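Local coordinates for glutamate--cysteine ligase GshA (Methylobacillus flagellatus KT, PDB 3K1T), which probably acts as a ligase that joins glutamate to cysteine, at residues 55-60 / 402-407; 215-220 / 416-421; 295-300 / 368-373. All coordinates share one frame; numbering follows the deposited sequence. Where two conformers were deposited one is given.

Contact 1. Residues 55-60 / 402-407; sequences FKLAPV and FYAYGV
L57 overlaps the CD1-CE1 side of the Y405 ring with both methyl groups and also reaches A404. CD1 does the closest touching, 3.7 Å from CE1 of Y405. CD2 sits in the plane of the ring, at its edge, 4.0 Å from CD1 of Y405. The same CD2 methyl reaches on to A404, 4.1 Å from its CB. The two larger side chains cross at about a right angle. CG of L57 stands anti to the backbone N (chi1 178°), and this carries the forked end out from the strand to the helix. CG of Y405 lies beside its own backbone N instead (chi1 -73°). This brings the ring closer to the strand than its CB bond alone would. The contact is a helix packed on a sheet: L57 opens strand 57-63 of an antiparallel sheet, and helix 398-421 lies across from it. No hydrogen bond links the two segments, and all three touching residues are buried. The same leucine also meets L18 of helix 13-23 and V408, one helical turn beyond A404. The phenol oxygen of Y405 is not left bare in this apolar setting. Its OH bonds to N52 ND2 on the neighbouring strand 45-52 and to R401 NH1 in its own helix. These two bonds hold the far end of the ring while L57 packs near CE1.

Contact 2. Residues 215-220 / 416-421; sequences YDRVVE and ATIELQ
I418 packs against R217 and V218 where two helices meet, helix 210-226 and the C-terminal helix 398-421. This is helix-helix packing with no hydrogen bond between the segments. I418 offers a different branch to each partner. CG1 lies beside the backbone N (chi1 -65°) and CD1 extends on from it, ending 3.9 Å from CG2 of V218. CG2 of I418 stands anti to the backbone N and meets the arginine. Both valine and isoleucine are buried, and this pair forms the apolar part of the contact. V218 also touches L411, further back in helix 398-421. R217 is exposed. Two conformers of it were deposited, and what follows describes one of them. Its chain bends at chi3 (63°), which swings the guanidinium round to the isoleucine methyl. That methyl approaches the flat group obliquely. The charged end is claimed by a salt bridge from NH2 to E422 OE2, just past the helix end. In this conformer the arginine reaches from helix 210-226 to the end of helix 398-421. Y40 of helix 26-40 also packs on I418. CG2 of I418 lies 3.6 Å from NH2 and 3.7 Å from NH1 of R217.

Contact 3. Residues 295-300 / 368-373; sequences TVKSAD and ENLNAP
T295 and N371 mark the nearest backbone approach, their CA atoms 8.1 Å apart. Segment 295-300 carries the end of strand 291-296, an outer strand of a four-stranded antiparallel sheet within this chain, and then leaves it as a loop. Segment 368-373 has no regular structure. It belongs to the connection between strands 352-361 and 377-381 of another antiparallel sheet. L370 reaches across to segment 295-300, with CG anti to its backbone N (chi1 -179°). Its CD1 packs on the lysine chain, 3.5 Å from CE of K297. Its CD2 lies 3.9 Å from OG1 of T295, and the two side chains run alongside each other, pointing opposite ways. K297 is extended beyond CG, which brings its methylene end across the leucine. Its NZ goes on to a salt bridge with E277 OE2. With L370 cut back to an alanine, CE of K297 and the T295 side chain would probably lose the leucine methyls they pack on, and a gap would open between the segments. A water joins the segments, 2.8 Å from OG1 of T295 and donating to OD1 of N371, also at 2.8 Å. The asparagine amide is steadied by a bond from ND2 to OE2 of E368, 3.0 Å long and nearly straight at 172°. The donor meets the carboxylate from above its plane. The direct touch is thus van der Waals contact of leucine methyls with a lysine methylene and a threonine, and the polar link between the segments runs through a water.

In the fold
From the N terminus, the chain first passes 55-60, then 215-220, 295-300 and 368-373, and ends its contacts in helix 398-421. Contact 1 closes the longest loop, from strand 57-63 to that helix. Contact 2 starts inside this loop and ends beyond it, so the two cross. They share helix 398-421 and touch directly, P59 CD lying 3.3 Å from Y215 OH. Contact 3 closes a shorter loop nested in both, its centre about 21 Å from that of contact 1 and 26 Å from that of contact 2. The C-terminal helix thus ties a sheet to helix 210-226, while contact 3 joins the four-stranded sheet to a loop of the seven-stranded one.

Contact 1. Residues 55-60 / 402-407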
loop_
_atom_site.group_PDB
_atom_site.type_symbol
_atom_site.label_atom_id
_atom_site.label_comp_id
_atom_site.label_asym_id
_atom_site.label_seq_id
_atom_site.Cartn_x
_atom_site.Cartn_y
_atom_site.Cartn_z
ATOM N N PHE A 55 11.565 29.973 -2.140
ATOM C CA PHE A 55 10.930 30.643 -3.282
ATOM C C PHE A 55 10.600 29.709 -4.469
ATOM O O PHE A 55 10.039 30.151 -5.504
ATOM C CB PHE A 55 11.796 31.831 -3.725
ATOM C CG PHE A 55 13.175 31.466 -4.181
ATOM C CD1 PHE A 55 13.380 30.905 -5.446
ATOM C CD2 PHE A 55 14.273 31.724 -3.382
ATOM C CE1 PHE A 55 14.649 30.587 -5.888
ATOM C CE2 PHE A 55 15.559 31.407 -3.823
ATOM C CZ PHE A 55 15.748 30.858 -5.073
ATOM N N LYS A 56 10.903 28.423 -4.301
ATOM C CA LYS A 56 10.773 27.422 -5.349
ATOM C C LYS A 56 10.863 26.036 -4.710
ATOM O O LYS A 56 11.585 25.857 -3.737
ATOM C CB LYS A 56 11.999 27.583 -6.321
ATOM C CG LYS A 56 11.861 26.902 -7.554
ATOM C CD LYS A 56 12.795 27.386 -8.605
ATOM C CE LYS A 56 12.518 26.654 -9.879
ATOM N NZ LYS A 56 12.361 27.622 -11.005
ATOM N N LEU A 57 10.169 25.046 -5.275
ATOM C CA LEU A 57 10.280 23.651 -4.862
ATOM C C LEU A 57 10.325 22.791 -6.138
ATOM O O LEU A 57 9.330 22.676 -6.824
ATOM C CB LEU A 57 9.116 23.231 -3.952
ATOM C CG LEU A 57 9.125 21.765 -3.515
ATOM C CD1 LEU A 57 10.368 21.391 -2.650
ATOM C CD2 LEU A 57 7.776 21.450 -2.789
ATOM N N ALA A 58 11.492 22.244 -6.461
ATOM C CA ALA A 58 11.717 21.658 -7.778
ATOM C C ALA A 58 12.507 20.362 -7.703
ATOM O O ALA A 58 13.371 20.182 -6.834
ATOM C CB ALA A 58 12.423 22.698 -8.759
ATOM N N PRO A 59 12.187 19.431 -8.601
ATOM C CA PRO A 59 13.013 18.247 -8.718
ATOM C C PRO A 59 14.301 18.529 -9.476
ATOM O O PRO A 59 14.298 19.289 -10.470
ATOM C CB PRO A 59 12.111 17.271 -9.492
ATOM C CG PRO A 59 11.316 18.176 -10.399
ATOM C CD PRO A 59 11.112 19.471 -9.622
ATOM N N VAL A 60 15.391 17.933 -9.007
ATOM C CA VAL A 60 16.700 18.121 -9.606
ATOM C C VAL A 60 17.374 16.841 -10.092
ATOM O O VAL A 60 18.449 16.923 -10.714
ATOM C CB VAL A 60 17.658 18.874 -8.677
ATOM C CG1 VAL A 60 17.112 20.292 -8.376
ATOM C CG2 VAL A 60 17.923 18.053 -7.374
ATOM N N PHE A 402 5.507 17.680 3.578
ATOM C CA PHE A 402 5.823 16.363 2.995
ATOM C C PHE A 402 4.821 15.920 1.946
ATOM O O PHE A 402 5.199 15.257 0.973
ATOM C CB PHE A 402 6.157 15.314 4.105
ATOM C CG PHE A 402 7.564 15.446 4.568
ATOM C CD1 PHE A 402 7.921 16.434 5.489
ATOM C CD2 PHE A 402 8.567 14.705 3.985
ATOM C CE1 PHE A 402 9.223 16.623 5.864
ATOM C CE2 PHE A 402 9.889 14.885 4.367
ATOM C CZ PHE A 402 10.214 15.857 5.293
ATOM N N TYR A 403 3.555 16.335 2.089
ATOM C CA TYR A 403 2.579 16.134 1.031
ATOM C C TYR A 403 3.045 16.847 -0.251
ATOM O O TYR A 403 3.009 16.244 -1.360
ATOM C CB TYR A 403 1.146 16.565 1.422
ATOM C CG TYR A 403 0.153 16.375 0.302
ATOM C CD1 TYR A 403 -0.197 15.101 -0.138
ATOM C CD2 TYR A 403 -0.450 17.466 -0.329
ATOM C CE1 TYR A 403 -1.097 14.905 -1.165
ATOM C CE2 TYR A 403 -1.364 17.272 -1.400
ATOM C CZ TYR A 403 -1.672 15.985 -1.815
ATOM O OH TYR A 403 -2.571 15.774 -2.864
ATOM N N ALA A 404 3.483 18.107 -0.110
ATOM C CA ALA A 404 4.005 18.855 -1.249
ATOM C C ALA A 404 5.238 18.162 -1.861
ATOM O O ALA A 404 5.335 18.061 -3.079
ATOM C CB ALA A 404 4.332 20.336 -0.877
ATOM N N TYR A 405 6.144 17.653 -1.032
ATOM C CA TYR A 405 7.290 16.899 -1.560
ATOM C C TYR A 405 6.804 15.696 -2.401
ATOM O O TYR A 405 7.343 15.413 -3.495
ATOM C CB TYR A 405 8.205 16.398 -0.434
ATOM C CG TYR A 405 9.056 17.452 0.256
ATOM C CD1 TYR A 405 8.969 18.785 -0.082
ATOM C CD2 TYR A 405 9.955 17.099 1.265
ATOM C CE1 TYR A 405 9.777 19.753 0.566
ATOM C CE2 TYR A 405 10.755 18.059 1.909
ATOM C CZ TYR A 405 10.662 19.382 1.545
ATOM O OH TYR A 405 11.434 20.356 2.166
ATOM N N GLY A 406 5.820 14.974 -1.879
ATOM C CA GLY A 406 5.307 13.796 -2.592
ATOM C C GLY A 406 4.570 14.130 -3.879
ATOM O O GLY A 406 4.595 13.349 -4.839
ATOM N N VAL A 407 3.923 15.294 -3.927
ATOM C CA VAL A 407 3.286 15.757 -5.164
ATOM C C VAL A 407 4.346 16.070 -6.270
ATOM O O VAL A 407 4.267 15.573 -7.409
ATOM C CB VAL A 407 2.381 16.976 -4.911
ATOM C CG1 VAL A 407 1.985 17.647 -6.248
ATOM C CG2 VAL A 407 1.135 16.589 -4.085
#

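Contact 2. Residues 215-220 / 416-421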
loop_
_atom_site.group_PDB
_atom_site.type_symbol
_atom_site.label_atom_id
_atom_site.label_comp_id
_atom_site.label_asym_id
_atom_site.label_seq_id
_atom_site.Cartn_x
_atom_site.Cartn_y
_atom_site.Cartn_z
ATOM N N TYR A 215 9.247 16.924 -18.367
ATOM C CA TYR A 215 8.812 17.563 -17.130
ATOM C C TYR A 215 8.125 18.924 -17.420
ATOM O O TYR A 215 7.078 19.206 -16.860
ATOM C CB TYR A 215 9.963 17.684 -16.131
ATOM C CG TYR A 215 9.511 18.220 -14.787
ATOM C CD1 TYR A 215 8.662 17.471 -13.974
ATOM C CD2 TYR A 215 9.916 19.465 -14.340
ATOM C CE1 TYR A 215 8.228 17.955 -12.742
ATOM C CE2 TYR A 215 9.487 19.971 -13.106
ATOM C CZ TYR A 215 8.652 19.201 -12.304
ATOM O OH TYR A 215 8.208 19.702 -11.095
ATOM N N ASP A 216 8.653 19.715 -18.363
ATOM C CA ASP A 216 7.950 20.905 -18.821
ATOM C C ASP A 216 6.507 20.617 -19.221
ATOM O O ASP A 216 5.594 21.338 -18.823
ATOM C CB ASP A 216 8.623 21.549 -20.050
ATOM C CG ASP A 216 9.885 22.319 -19.743
ATOM O OD1 ASP A 216 10.279 22.492 -18.573
ATOM O OD2 ASP A 216 10.480 22.831 -20.748
ATOM N N ARG A 217 6.293 19.582 -20.026
ATOM C CA ARG A 217 4.955 19.218 -20.487
ATOM C C ARG A 217 4.038 18.843 -19.316
ATOM O O ARG A 217 2.897 19.223 -19.290
ATOM C CB ARG A 217 5.018 18.031 -21.457
ATOM C CG ARG A 217 5.596 18.403 -22.822
ATOM C CD ARG A 217 6.176 17.164 -23.517
ATOM N NE ARG A 217 5.166 16.138 -23.818
ATOM C CZ ARG A 217 5.452 14.846 -24.022
ATOM N NH1 ARG A 217 6.710 14.417 -23.917
ATOM N NH2 ARG A 217 4.477 13.979 -24.299
ATOM N N VAL A 218 4.550 18.071 -18.359
ATOM C CA VAL A 218 3.752 17.721 -17.161
ATOM C C VAL A 218 3.359 18.986 -16.364
ATOM O O VAL A 218 2.188 19.176 -15.993
ATOM C CB VAL A 218 4.497 16.718 -16.247
ATOM C CG1 VAL A 218 3.838 16.636 -14.827
ATOM C CG2 VAL A 218 4.555 15.303 -16.920
ATOM N N VAL A 219 4.319 19.863 -16.115
ATOM C CA VAL A 219 4.064 21.091 -15.354
ATOM C C VAL A 219 3.110 22.035 -16.106
ATOM O O VAL A 219 2.282 22.693 -15.482
ATOM C CB VAL A 219 5.376 21.810 -14.981
ATOM C CG1 VAL A 219 5.111 23.215 -14.376
ATOM C CG2 VAL A 219 6.205 20.923 -13.979
ATOM N N GLU A 220 3.202 22.077 -17.432
ATOM C CA GLU A 220 2.302 22.884 -18.263
ATOM C C GLU A 220 0.865 22.457 -18.105
ATOM O O GLU A 220 -0.020 23.279 -18.244
ATOM C CB GLU A 220 2.642 22.782 -19.753
ATOM C CG GLU A 220 3.817 23.618 -20.184
ATOM C CD GLU A 220 4.370 23.181 -21.576
ATOM O OE1 GLU A 220 3.610 22.551 -22.396
ATOM O OE2 GLU A 220 5.567 23.478 -21.820
ATOM N N ALA A 416 9.199 11.144 -16.152
ATOM C CA ALA A 416 10.148 10.051 -16.481
ATOM C C ALA A 416 9.434 8.890 -17.201
ATOM O O ALA A 416 9.990 8.333 -18.180
ATOM C CB ALA A 416 10.852 9.555 -15.245
ATOM N N THR A 417 8.209 8.592 -16.773
ATOM C CA THR A 417 7.374 7.543 -17.357
ATOM C C THR A 417 7.038 7.869 -18.822
ATOM O O THR A 417 7.199 7.026 -19.721
ATOM C CB THR A 417 6.066 7.380 -16.560
ATOM O OG1 THR A 417 6.404 7.069 -15.215
ATOM C CG2 THR A 417 5.134 6.273 -17.164
ATOM N N ILE A 418 6.611 9.100 -19.050
ATOM C CA ILE A 418 6.315 9.604 -20.398
ATOM C C ILE A 418 7.587 9.560 -21.269
ATOM O O ILE A 418 7.569 8.987 -22.385
ATOM C CB ILE A 418 5.674 11.012 -20.353
ATOM C CG1 ILE A 418 4.300 10.946 -19.683
ATOM C CG2 ILE A 418 5.584 11.630 -21.781
ATOM C CD1 ILE A 418 3.670 12.326 -19.289
ATOM N N GLU A 419 8.682 10.124 -20.774
ATOM C CA GLU A 419 9.958 10.085 -21.460
ATOM C C GLU A 419 10.357 8.666 -21.892
ATOM O O GLU A 419 10.747 8.464 -23.045
ATOM C CB GLU A 419 11.047 10.659 -20.557
ATOM C CG GLU A 419 12.477 10.721 -21.107
ATOM C CD GLU A 419 13.549 10.962 -19.999
ATOM O OE1 GLU A 419 13.201 11.152 -18.793
ATOM O OE2 GLU A 419 14.748 10.955 -20.332
ATOM N N LEU A 420 10.310 7.714 -20.964
ATOM C CA LEU A 420 10.708 6.327 -21.224
ATOM C C LEU A 420 9.768 5.660 -22.254
ATOM O O LEU A 420 10.233 4.935 -23.123
ATOM C CB LEU A 420 10.783 5.526 -19.903
ATOM C CG LEU A 420 11.411 4.118 -19.850
ATOM C CD1 LEU A 420 12.930 4.161 -20.085
ATOM C CD2 LEU A 420 11.102 3.372 -18.503
ATOM N N GLN A 421 8.468 5.932 -22.190
ATOM C CA GLN A 421 7.527 5.408 -23.185
ATOM C C GLN A 421 7.896 5.881 -24.583
ATOM O O GLN A 421 7.752 5.131 -25.528
ATOM C CB GLN A 421 6.081 5.839 -22.912
ATOM C CG GLN A 421 5.487 5.183 -21.705
ATOM C CD GLN A 421 3.965 5.026 -21.738
ATOM O OE1 GLN A 421 3.267 5.461 -22.680
ATOM N NE2 GLN A 421 3.444 4.376 -20.692
#

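Contact 3. Residues 295-300 / 368-373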
loop_
_atom_site.group_PDB
_atom_site.type_symbol
_atom_site.label_atom_id
_atom_site.label_comp_id
_atom_site.label_asym_id
_atom_site.label_seq_id
_atom_site.Cartn_x
_atom_site.Cartn_y
_atom_site.Cartn_z
ATOM N N THR A 295 29.172 24.464 -12.208
ATOM C CA THR A 295 28.186 25.532 -11.963
ATOM C C THR A 295 28.836 26.856 -12.287
ATOM O O THR A 295 30.023 27.045 -12.069
ATOM C CB THR A 295 27.626 25.553 -10.506
ATOM O OG1 THR A 295 28.700 25.611 -9.578
ATOM C CG2 THR A 295 26.759 24.281 -10.214
ATOM N N VAL A 296 28.033 27.776 -12.809
ATOM C CA VAL A 296 28.500 29.093 -13.180
ATOM C C VAL A 296 27.544 30.165 -12.685
ATOM O O VAL A 296 26.343 29.926 -12.532
ATOM C CB VAL A 296 28.697 29.233 -14.730
ATOM C CG1 VAL A 296 29.766 28.245 -15.241
ATOM C CG2 VAL A 296 27.403 29.072 -15.488
ATOM N N LYS A 297 28.094 31.347 -12.422
ATOM C CA LYS A 297 27.291 32.523 -12.049
ATOM C C LYS A 297 27.391 33.651 -13.077
ATOM O O LYS A 297 26.738 34.659 -12.939
ATOM C CB LYS A 297 27.714 33.021 -10.672
ATOM C CG LYS A 297 27.300 32.064 -9.540
ATOM C CD LYS A 297 27.762 32.567 -8.201
ATOM C CE LYS A 297 27.008 31.898 -7.049
ATOM N NZ LYS A 297 27.400 32.430 -5.682
ATOM N N SER A 298 28.164 33.459 -14.137
ATOM C CA SER A 298 28.218 34.436 -15.220
ATOM C C SER A 298 28.721 33.772 -16.504
ATOM O O SER A 298 29.363 32.719 -16.463
ATOM C CB SER A 298 29.146 35.599 -14.858
ATOM O OG SER A 298 30.473 35.182 -14.976
ATOM N N ALA A 299 28.447 34.419 -17.635
ATOM C CA ALA A 299 28.934 33.962 -18.937
ATOM C C ALA A 299 30.460 33.883 -18.931
ATOM O O ALA A 299 31.055 32.998 -19.576
ATOM C CB ALA A 299 28.445 34.899 -20.054
ATOM N N ASP A 300 31.111 34.795 -18.200
ATOM C CA ASP A 300 32.581 34.763 -18.122
ATOM C C ASP A 300 33.142 33.485 -17.501
ATOM O O ASP A 300 34.241 33.056 -17.840
ATOM C CB ASP A 300 33.121 35.983 -17.390
ATOM C CG ASP A 300 33.286 37.185 -18.309
ATOM O OD1 ASP A 300 33.145 37.042 -19.551
ATOM O OD2 ASP A 300 33.573 38.282 -17.781
ATOM N N GLU A 368 27.431 25.516 0.205
ATOM C CA GLU A 368 26.778 24.215 0.266
ATOM C C GLU A 368 25.275 24.283 -0.024
ATOM O O GLU A 368 24.672 23.259 -0.352
ATOM C CB GLU A 368 27.069 23.524 1.605
ATOM C CG GLU A 368 28.509 22.982 1.682
ATOM C CD GLU A 368 28.868 22.142 0.497
ATOM O OE1 GLU A 368 28.145 21.174 0.181
ATOM O OE2 GLU A 368 29.856 22.478 -0.178
ATOM N N ASN A 369 24.670 25.456 0.093
ATOM C CA ASN A 369 23.278 25.644 -0.337
ATOM C C ASN A 369 23.106 25.606 -1.867
ATOM O O ASN A 369 21.982 25.528 -2.362
ATOM C CB ASN A 369 22.637 26.903 0.267
ATOM C CG ASN A 369 23.334 28.192 -0.119
ATOM O OD1 ASN A 369 24.136 28.233 -1.064
ATOM N ND2 ASN A 369 23.056 29.273 0.658
ATOM N N LEU A 370 24.240 25.650 -2.589
ATOM C CA LEU A 370 24.299 25.655 -4.055
ATOM C C LEU A 370 24.902 24.334 -4.566
ATOM O O LEU A 370 24.321 23.660 -5.416
ATOM C CB LEU A 370 25.148 26.877 -4.482
ATOM C CG LEU A 370 25.399 27.205 -5.935
ATOM C CD1 LEU A 370 25.882 28.698 -6.115
ATOM C CD2 LEU A 370 26.417 26.205 -6.534
ATOM N N ASN A 371 26.070 23.976 -4.039
ATOM C CA ASN A 371 26.831 22.779 -4.503
ATOM C C ASN A 371 26.013 21.489 -4.395
ATOM O O ASN A 371 25.371 21.228 -3.369
ATOM C CB ASN A 371 28.131 22.603 -3.675
ATOM C CG ASN A 371 29.136 23.787 -3.821
ATOM O OD1 ASN A 371 29.159 24.471 -4.828
ATOM N ND2 ASN A 371 29.956 24.012 -2.781
ATOM N N ALA A 372 26.082 20.653 -5.430
ATOM C CA ALA A 372 25.451 19.328 -5.403
ATOM C C ALA A 372 26.331 18.466 -4.494
ATOM O O ALA A 372 27.542 18.590 -4.549
ATOM C CB ALA A 372 25.369 18.741 -6.827
ATOM N N PRO A 373 25.746 17.644 -3.612
ATOM C CA PRO A 373 26.592 16.925 -2.661
ATOM C C PRO A 373 27.338 15.704 -3.244
ATOM O O PRO A 373 28.313 15.235 -2.642
ATOM C CB PRO A 373 25.592 16.454 -1.605
ATOM C CG PRO A 373 24.345 16.274 -2.359
ATOM C CD PRO A 373 24.329 17.454 -3.307
HETATM O O HOH W 1 29.034 23.730 -7.557
#